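Local coordinates for protein acetyltransferase (Agrobacterium tumefaciens, PDB 2FSR) that probably transfers an acetyl group from acetyl-coenzyme A to an acceptor substrate, as a member of the GNAT family, at residues M89-G103 / L115-Y128. Sequence-based numbering, arbitrary orientation. Where two conformers were deposited one is given.
With FMT (formic acid), chain B.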
HETATM    1  N   MSE A  89      -1.564   5.829   5.320  1.00  7.08           N
HETATM    2  CA  MSE A  89      -2.095   6.916   4.513  1.00  7.76           C
HETATM    3  C   MSE A  89      -0.950   7.830   4.128  1.00  8.19           C
HETATM    4  O   MSE A  89      -0.028   8.033   4.916  1.00  8.22           O
HETATM    5  CB  MSE A  89      -3.162   7.693   5.282  1.00  8.30           C
HETATM    6  CG  MSE A  89      -4.396   6.882   5.729  1.00  9.38           C
HETATM    7 SE   MSE A  89      -5.215   5.747   4.381  0.75 13.15          SE
HETATM    8  CE  MSE A  89      -5.819   7.132   3.146  1.00  9.84           C
ATOM      9  N   ILE A  90      -1.043   8.392   2.926  1.00  7.65           N
ATOM     10  CA  ILE A  90      -0.017   9.303   2.407  1.00  8.63           C
ATOM     11  C   ILE A  90      -0.460  10.735   2.622  1.00  9.50           C
ATOM     12  O   ILE A  90      -1.483  11.156   2.057  1.00 10.63           O
ATOM     13  CB  ILE A  90       0.235   9.091   0.892  1.00  7.56           C
ATOM     14  CG1 ILE A  90       0.562   7.615   0.566  1.00  8.93           C
ATOM     15  CG2 ILE A  90       1.328  10.039   0.393  1.00  8.81           C
ATOM     16  CD1 ILE A  90       0.646   7.315  -0.944  1.00  9.41           C
ATOM     17  N   ASP A  91       0.299  11.464   3.440  1.00  9.91           N
ATOM     18  CA  ASP A  91       0.066  12.905   3.637  1.00  9.76           C
ATOM     19  C   ASP A  91       1.196  13.714   3.013  1.00 10.85           C
ATOM     20  O   ASP A  91       2.342  13.280   2.996  1.00 10.48           O
ATOM     21  CB  ASP A  91      -0.023  13.263   5.129  1.00 10.63           C
ATOM     22  CG  ASP A  91      -1.290  12.752   5.809  1.00 10.38           C
ATOM     23  OD1 ASP A  91      -2.224  12.244   5.147  1.00 12.22           O
ATOM     24  OD2 ASP A  91      -1.331  12.881   7.061  1.00 12.65           O
ATOM     25  N   LEU A  92       0.865  14.905   2.506  1.00 11.84           N
ATOM     26  CA  LEU A  92       1.895  15.796   1.977  1.00 13.34           C
ATOM     27  C   LEU A  92       2.640  16.484   3.119  1.00 14.22           C
ATOM     28  O   LEU A  92       2.042  17.204   3.926  1.00 15.03           O
ATOM     29  CB  LEU A  92       1.277  16.854   1.057  1.00 12.97           C
ATOM     30  CG  LEU A  92       0.884  16.433  -0.353  1.00 15.37           C
ATOM     31  CD1 LEU A  92       0.097  17.560  -1.016  1.00 16.50           C
ATOM     32  CD2 LEU A  92       2.093  16.058  -1.204  1.00 16.40           C
ATOM     33  N   GLY A  93       3.950  16.264   3.181  1.00 15.60           N
ATOM     34  CA  GLY A  93       4.817  16.954   4.145  1.00 18.67           C
ATOM     35  C   GLY A  93       4.342  16.924   5.581  1.00 20.66           C
ATOM     36  O   GLY A  93       3.953  15.868   6.084  1.00 21.23           O
ATOM     37  N   GLU A  94       4.380  18.085   6.240  1.00 22.23           N
ATOM     38  CA  GLU A  94       3.853  18.244   7.606  1.00 23.50           C
ATOM     39  C   GLU A  94       2.446  18.871   7.605  1.00 23.33           C
ATOM     40  O   GLU A  94       1.920  19.270   8.657  1.00 23.68           O
ATOM     41  CB  GLU A  94       4.823  19.079   8.465  1.00 24.38           C
ATOM     42  CG  GLU A  94       6.248  18.516   8.561  1.00 26.69           C
ATOM     43  CD  GLU A  94       6.293  17.072   9.047  1.00 29.65           C
ATOM     44  OE1 GLU A  94       5.565  16.719  10.006  1.00 32.16           O
ATOM     45  OE2 GLU A  94       7.067  16.282   8.465  1.00 32.38           O
ATOM     46  N   THR A  95       1.831  18.932   6.423  1.00 22.57           N
ATOM     47  CA  THR A  95       0.586  19.690   6.218  1.00 22.08           C
ATOM     48  C   THR A  95      -0.686  18.949   6.621  1.00 21.63           C
ATOM     49  O   THR A  95      -1.743  19.574   6.784  1.00 22.05           O
ATOM     50  CB  THR A  95       0.410  20.122   4.750  1.00 22.26           C
ATOM     51  OG1 THR A  95      -0.003  18.992   3.967  1.00 20.80           O
ATOM     52  CG2 THR A  95       1.702  20.693   4.178  1.00 21.85           C
ATOM     53  N   GLY A  96      -0.590  17.623   6.739  1.00 21.04           N
ATOM     54  CA  GLY A  96      -1.747  16.791   7.041  1.00 19.75           C
ATOM     55  C   GLY A  96      -2.721  16.596   5.886  1.00 18.38           C
ATOM     56  O   GLY A  96      -3.796  16.025   6.076  1.00 19.65           O
ATOM     57  N   GLU A  97      -2.383  17.096   4.697  1.00 16.62           N
ATOM     58  CA  GLU A  97      -3.261  16.878   3.545  1.00 14.14           C
ATOM     59  C   GLU A  97      -3.076  15.454   3.004  1.00 12.71           C
ATOM     60  O   GLU A  97      -2.013  15.103   2.484  1.00 11.94           O
ATOM     61  CB  GLU A  97      -3.015  17.887   2.437  1.00 14.82           C
ATOM     62  CG  GLU A  97      -3.944  17.694   1.249  1.00 16.11           C
ATOM     63  CD  GLU A  97      -3.643  18.617   0.083  1.00 19.24           C
ATOM     64  OE1 GLU A  97      -2.760  19.500   0.220  1.00 19.18           O
ATOM     65  OE2 GLU A  97      -4.287  18.443  -0.978  1.00 21.15           O
ATOM     66  N   CYS A  98      -4.138  14.668   3.116  1.00 10.81           N
ATOM     67  CA  CYS A  98      -4.106  13.253   2.727  1.00 10.34           C
ATOM     68  C   CYS A  98      -4.408  13.055   1.256  1.00 10.63           C
ATOM     69  O   CYS A  98      -5.471  13.464   0.763  1.00 10.97           O
ATOM     70  CB  CYS A  98      -5.076  12.456   3.596  1.00 10.52           C
ATOM     71  SG  CYS A  98      -4.993  10.692   3.275  1.00 10.25           S
ATOM     72  N   ILE A  99      -3.470  12.397   0.566  1.00  9.40           N
ATOM     73  CA  ILE A  99      -3.506  12.303  -0.892  1.00  8.89           C
ATOM     74  C   ILE A  99      -3.607  10.875  -1.422  1.00  8.81           C
ATOM     75  O   ILE A  99      -3.680  10.678  -2.620  1.00  9.52           O
ATOM     76  CB  ILE A  99      -2.291  13.023  -1.547  1.00  9.19           C
ATOM     77  CG1 ILE A  99      -0.975  12.357  -1.153  1.00  8.08           C
ATOM     78  CG2 ILE A  99      -2.288  14.514  -1.128  1.00  9.86           C
ATOM     79  CD1 ILE A  99       0.187  12.659  -2.092  1.00 10.32           C
ATOM     80  N   GLY A 100      -3.583   9.882  -0.533  1.00  7.69           N
ATOM     81  CA  GLY A 100      -3.729   8.501  -0.993  1.00  7.42           C
ATOM     82  C   GLY A 100      -3.228   7.512   0.041  1.00  6.86           C
ATOM     83  O   GLY A 100      -3.259   7.807   1.217  1.00  6.91           O
ATOM     84  N   GLN A 101      -2.790   6.344  -0.422  1.00  7.24           N
ATOM     85  CA  GLN A 101      -2.483   5.250   0.492  1.00  7.72           C
ATOM     86  C   GLN A 101      -1.442   4.347  -0.149  1.00  7.46           C
ATOM     87  O   GLN A 101      -1.433   4.149  -1.375  1.00  8.07           O
ATOM     88  CB  GLN A 101      -3.757   4.466   0.795  1.00  8.23           C
ATOM     89  CG  GLN A 101      -3.578   3.367   1.848  1.00  8.64           C
ATOM     90  CD  GLN A 101      -4.713   2.371   1.804  1.00  9.69           C
ATOM     91  OE1 GLN A 101      -4.849   1.640   0.829  1.00 12.12           O
ATOM     92  NE2 GLN A 101      -5.558   2.360   2.850  1.00  8.70           N
ATOM     93  N   ILE A 102      -0.584   3.797   0.710  1.00  7.52           N
ATOM     94  CA  ILE A 102       0.407   2.793   0.329  1.00  7.82           C
ATOM     95  C   ILE A 102       0.301   1.633   1.319  1.00  7.30           C
ATOM     96  O   ILE A 102       0.010   1.861   2.493  1.00  7.76           O
ATOM     97  CB  ILE A 102       1.851   3.397   0.344  1.00  7.97           C
ATOM     98  CG1 ILE A 102       2.882   2.408  -0.220  1.00 10.16           C
ATOM     99  CG2 ILE A 102       2.253   3.854   1.752  1.00  8.84           C
ATOM    100  CD1 ILE A 102       2.814   2.177  -1.691  1.00 12.14           C
ATOM    101  N   GLY A 103       0.497   0.397   0.859  1.00  7.02           N
ATOM    102  CA  GLY A 103       0.406  -0.725   1.809  1.00  7.52           C
ATOM    103  C   GLY A 103       1.053  -2.014   1.374  1.00  8.22           C
ATOM    104  O   GLY A 103       1.313  -2.235   0.194  1.00  8.21           O
ATOM    105  N   LEU A 115       2.574  -5.333  -2.373  1.00  7.39           N
ATOM    106  CA  LEU A 115       2.680  -3.881  -2.267  1.00  7.58           C
ATOM    107  C   LEU A 115       1.667  -3.218  -3.203  1.00  8.26           C
ATOM    108  O   LEU A 115       1.631  -3.512  -4.404  1.00  7.61           O
ATOM    109  CB  LEU A 115       4.109  -3.446  -2.654  1.00  7.93           C
ATOM    110  CG  LEU A 115       4.497  -1.959  -2.575  1.00  7.72           C
ATOM    111  CD1 LEU A 115       4.534  -1.477  -1.143  1.00  8.71           C
ATOM    112  CD2 LEU A 115       5.861  -1.720  -3.240  1.00  7.49           C
ATOM    113  N   GLY A 116       0.822  -2.348  -2.645  1.00  7.92           N
ATOM    114  CA  GLY A 116      -0.150  -1.631  -3.473  1.00  8.70           C
ATOM    115  C   GLY A 116      -0.218  -0.168  -3.116  1.00  7.94           C
ATOM    116  O   GLY A 116       0.192   0.236  -2.036  1.00  8.87           O
ATOM    117  N   TRP A 117      -0.730   0.635  -4.044  1.00  8.28           N
ATOM    118  CA  TRP A 117      -0.805   2.089  -3.812  1.00  8.70           C
ATOM    119  C   TRP A 117      -1.986   2.668  -4.560  1.00  8.85           C
ATOM    120  O   TRP A 117      -2.473   2.087  -5.529  1.00  8.79           O
ATOM    121  CB  TRP A 117       0.477   2.824  -4.278  1.00  9.28           C
ATOM    122  CG  TRP A 117       0.842   2.484  -5.697  1.00  9.55           C
ATOM    123  CD1 TRP A 117       0.392   3.093  -6.841  1.00 10.91           C
ATOM    124  CD2 TRP A 117       1.708   1.429  -6.121  1.00  9.21           C
ATOM    125  NE1 TRP A 117       0.913   2.465  -7.949  1.00 11.38           N
ATOM    126  CE2 TRP A 117       1.734   1.448  -7.536  1.00 10.04           C
ATOM    127  CE3 TRP A 117       2.459   0.463  -5.443  1.00  9.86           C
ATOM    128  CZ2 TRP A 117       2.478   0.530  -8.282  1.00 11.08           C
ATOM    129  CZ3 TRP A 117       3.202  -0.439  -6.184  1.00 10.24           C
ATOM    130  CH2 TRP A 117       3.202  -0.406  -7.586  1.00 11.18           C
ATOM    131  N   LEU A 118      -2.430   3.828  -4.092  1.00  9.01           N
ATOM    132  CA  LEU A 118      -3.456   4.586  -4.786  1.00  8.86           C
ATOM    133  C   LEU A 118      -3.279   6.060  -4.427  1.00  8.96           C
ATOM    134  O   LEU A 118      -2.819   6.403  -3.334  1.00  8.22           O
ATOM    135  CB  LEU A 118      -4.863   4.100  -4.413  1.00  8.83           C
ATOM    136  CG  LEU A 118      -5.285   4.240  -2.943  1.00 10.61           C
ATOM    137  CD1 LEU A 118      -5.960   5.601  -2.676  1.00 10.84           C
ATOM    138  CD2 LEU A 118      -6.235   3.103  -2.562  1.00 12.52           C
ATOM    139  N   LEU A 119      -3.643   6.930  -5.372  1.00  9.01           N
ATOM    140  CA  LEU A 119      -3.662   8.377  -5.161  1.00  9.17           C
ATOM    141  C   LEU A 119      -5.029   8.929  -5.474  1.00  9.22           C
ATOM    142  O   LEU A 119      -5.680   8.502  -6.442  1.00  9.72           O
ATOM    143  CB  LEU A 119      -2.622   9.086  -6.042  1.00  9.83           C
ATOM    144  CG  LEU A 119      -1.151   8.833  -5.715  1.00 11.31           C
ATOM    145  CD1 LEU A 119      -0.261   9.599  -6.708  1.00 13.51           C
ATOM    146  CD2 LEU A 119      -0.788   9.230  -4.279  1.00 13.27           C
ATOM    147  N   TYR A 120      -5.467   9.879  -4.651  1.00  9.38           N
ATOM    148  CA  TYR A 120      -6.727  10.550  -4.871  1.00  9.41           C
ATOM    149  C   TYR A 120      -6.586  11.529  -6.029  1.00 10.43           C
ATOM    150  O   TYR A 120      -5.485  11.917  -6.407  1.00 10.45           O
ATOM    151  CB  TYR A 120      -7.148  11.297  -3.610  1.00  9.30           C
ATOM    152  CG  TYR A 120      -7.389  10.375  -2.419  1.00  8.66           C
ATOM    153  CD1 TYR A 120      -7.869   9.072  -2.601  1.00 10.46           C
ATOM    154  CD2 TYR A 120      -7.167  10.816  -1.131  1.00  9.41           C
ATOM    155  CE1 TYR A 120      -8.106   8.227  -1.499  1.00  9.91           C
ATOM    156  CE2 TYR A 120      -7.405   9.986  -0.016  1.00 10.49           C
ATOM    157  CZ  TYR A 120      -7.857   8.693  -0.222  1.00  8.23           C
ATOM    158  OH  TYR A 120      -8.092   7.884   0.879  1.00  9.90           O
ATOM    159  N   GLU A 121      -7.732  11.934  -6.552  1.00 11.30           N
ATOM    160  CA  GLU A 121      -7.789  12.764  -7.733  1.00 12.11           C
ATOM    161  C   GLU A 121      -7.047  14.084  -7.540  1.00 12.26           C
ATOM    162  O   GLU A 121      -7.226  14.776  -6.530  1.00 13.02           O
ATOM    163  CB  GLU A 121      -9.243  13.036  -8.078  1.00 11.71           C
ATOM    164  CG  GLU A 121      -9.412  13.641  -9.433  1.00 14.87           C
ATOM    165  CD  GLU A 121     -10.861  13.801  -9.768  1.00 15.74           C
ATOM    166  OE1 GLU A 121     -11.579  14.525  -9.032  1.00 19.45           O
ATOM    167  OE2 GLU A 121     -11.266  13.204 -10.780  1.00 19.29           O
ATOM    168  N   GLY A 122      -6.216  14.426  -8.532  1.00 13.48           N
ATOM    169  CA  GLY A 122      -5.491  15.690  -8.531  1.00 14.39           C
ATOM    170  C   GLY A 122      -4.019  15.588  -8.151  1.00 15.46           C
ATOM    171  O   GLY A 122      -3.284  16.572  -8.205  1.00 17.44           O
ATOM    172  N   HIS A 123      -3.589  14.397  -7.753  1.00 14.76           N
ATOM    173  CA  HIS A 123      -2.246  14.258  -7.219  1.00 15.31           C
ATOM    174  C   HIS A 123      -1.314  13.378  -8.046  1.00 16.28           C
ATOM    175  O   HIS A 123      -0.194  13.121  -7.615  1.00 15.66           O
ATOM    176  CB  HIS A 123      -2.288  13.738  -5.781  1.00 14.33           C
ATOM    177  CG  HIS A 123      -3.153  14.552  -4.882  1.00 13.74           C
ATOM    178  ND1 HIS A 123      -2.783  15.799  -4.422  1.00 13.30           N
ATOM    179  CD2 HIS A 123      -4.393  14.319  -4.391  1.00 14.87           C
ATOM    180  CE1 HIS A 123      -3.760  16.292  -3.677  1.00 14.03           C
ATOM    181  NE2 HIS A 123      -4.747  15.418  -3.650  1.00 16.82           N
ATOM    182  N   GLU A 124      -1.769  12.910  -9.207  1.00 17.54           N
ATOM    183  CA  GLU A 124      -0.889  12.136 -10.109  1.00 18.57           C
ATOM    184  C   GLU A 124       0.203  12.981 -10.790  1.00 17.69           C
ATOM    185  O   GLU A 124       0.172  14.219 -10.786  1.00 18.15           O
ATOM    186  CB  GLU A 124      -1.708  11.390 -11.166  1.00 19.21           C
ATOM    187  CG  GLU A 124      -2.613  10.269 -10.634  1.00 21.30           C
ATOM    188  CD  GLU A 124      -3.591   9.744 -11.695  1.00 21.85           C
ATOM    189  OE1 GLU A 124      -3.487  10.137 -12.882  1.00 25.64           O
ATOM    190  OE2 GLU A 124      -4.464   8.927 -11.336  1.00 27.79           O
ATOM    191  N   GLY A 125       1.192  12.294 -11.354  1.00 16.33           N
ATOM    192  CA  GLY A 125       2.219  12.943 -12.173  1.00 15.25           C
ATOM    193  C   GLY A 125       3.345  13.671 -11.450  1.00 14.42           C
ATOM    194  O   GLY A 125       4.181  14.321 -12.090  1.00 15.30           O
ATOM    195  N   ARG A 126       3.387  13.540 -10.127  0.50 13.52           N
ATOM    196  CA  ARG A 126       4.388  14.230  -9.322  0.50 13.01           C
ATOM    197  C   ARG A 126       5.320  13.236  -8.624  0.50 12.56           C
ATOM    198  O   ARG A 126       6.073  13.609  -7.723  0.50 12.74           O
ATOM    199  CB  ARG A 126       3.700  15.145  -8.299  0.50 13.06           C
ATOM    200  CG  ARG A 126       2.752  16.185  -8.923  0.50 12.93           C
ATOM    201  CD  ARG A 126       1.845  16.792  -7.862  0.50 10.33           C
ATOM    202  NE  ARG A 126       0.935  17.855  -8.315  0.50  9.17           N
ATOM    203  CZ  ARG A 126      -0.204  17.675  -8.982  0.50 10.39           C
ATOM    204  NH1 ARG A 126      -0.596  16.467  -9.368  0.50 11.50           N
ATOM    205  NH2 ARG A 126      -0.959  18.730  -9.278  0.50 11.29           N
ATOM    206  N   GLY A 127       5.257  11.974  -9.046  1.00 12.63           N
ATOM    207  CA  GLY A 127       6.109  10.912  -8.484  1.00 12.12           C
ATOM    208  C   GLY A 127       5.750  10.482  -7.060  1.00 11.60           C
ATOM    209  O   GLY A 127       6.539   9.795  -6.403  1.00 12.09           O
ATOM    210  N   TYR A 128       4.560  10.842  -6.582  1.00 11.03           N
ATOM    211  CA  TYR A 128       4.199  10.508  -5.189  1.00 10.43           C
ATOM    212  C   TYR A 128       4.033   9.017  -4.948  1.00 10.44           C
ATOM    213  O   TYR A 128       4.461   8.512  -3.909  1.00 10.85           O
ATOM    214  CB  TYR A 128       2.913  11.213  -4.751  1.00 10.13           C
ATOM    215  CG  TYR A 128       3.031  12.719  -4.665  1.00 10.30           C
ATOM    216  CD1 TYR A 128       4.217  13.340  -4.258  1.00 10.42           C
ATOM    217  CD2 TYR A 128       1.916  13.515  -4.922  1.00 10.28           C
ATOM    218  CE1 TYR A 128       4.307  14.734  -4.170  1.00 10.54           C
ATOM    219  CE2 TYR A 128       1.996  14.895  -4.833  1.00  9.58           C
ATOM    220  CZ  TYR A 128       3.175  15.489  -4.448  1.00  9.40           C
ATOM    221  OH  TYR A 128       3.224  16.866  -4.356  1.00 12.70           O
TER
HETATM  222  C   FMT B 301       0.233  17.712  -4.511  1.00 24.12           C
HETATM  223  O1  FMT B 301      -0.664  17.446  -5.319  1.00 23.73           O
HETATM  224  O2  FMT B 301       1.188  18.490  -4.673  1.00 23.86           O
HETATM  225  O   HOH W   1      -6.420  17.174  -1.510  1.00 30.53           O
HETATM  226  O   HOH W   2      -6.625  14.514  -1.525  1.00 20.07           O
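Gln101 and Leu118 exchange two backbone hydrogen bonds, Gln101 N to Leu118 O and Leu118 N to Gln101 O, both 2.9 Å; Gly103 and Gly116 repeat the pattern. The last bond of the series, Tyr120 N to Ile99 O at 2.8 Å, is straight at hydrogen but approaches from above the carbonyl plane. Beyond the strand, His123 ND1 donates to O1 of a formic acid molecule (2.8 Å), probably from the crystallisation liquor, whose O2 accepts a hydrogen bond from Tyr128 OH. Two waters at His123 NE2 lead back to Glu97 OE2 and Cys98 O. This is the antiparallel hairpin 97-105/114-119 of the GNAT fold, flanked by helices 45-53 and 128-143. A classic beta bulge, Ile99 and Gly100 facing Ile90, lies in its first strand, on the side paired with strand 87-92. Gly100 CA sits over the centre of the Tyr120 ring, 4.0 Å from the centroid. With CG1 between backbone N and carbonyl carbon (chi1 64°), Ile99 splits its branches: CG2 lies over the His123 face, 3.5 Å from the centroid, while CD1 meets Tyr128 CD2 at 3.4 Å. Leu92 CD2 also packs on Tyr128, at CZ. Farther along, Ile102 CD1 presses against Trp117 CB (3.5 Å), beside Ala133 and Leu136 of helix 128-143.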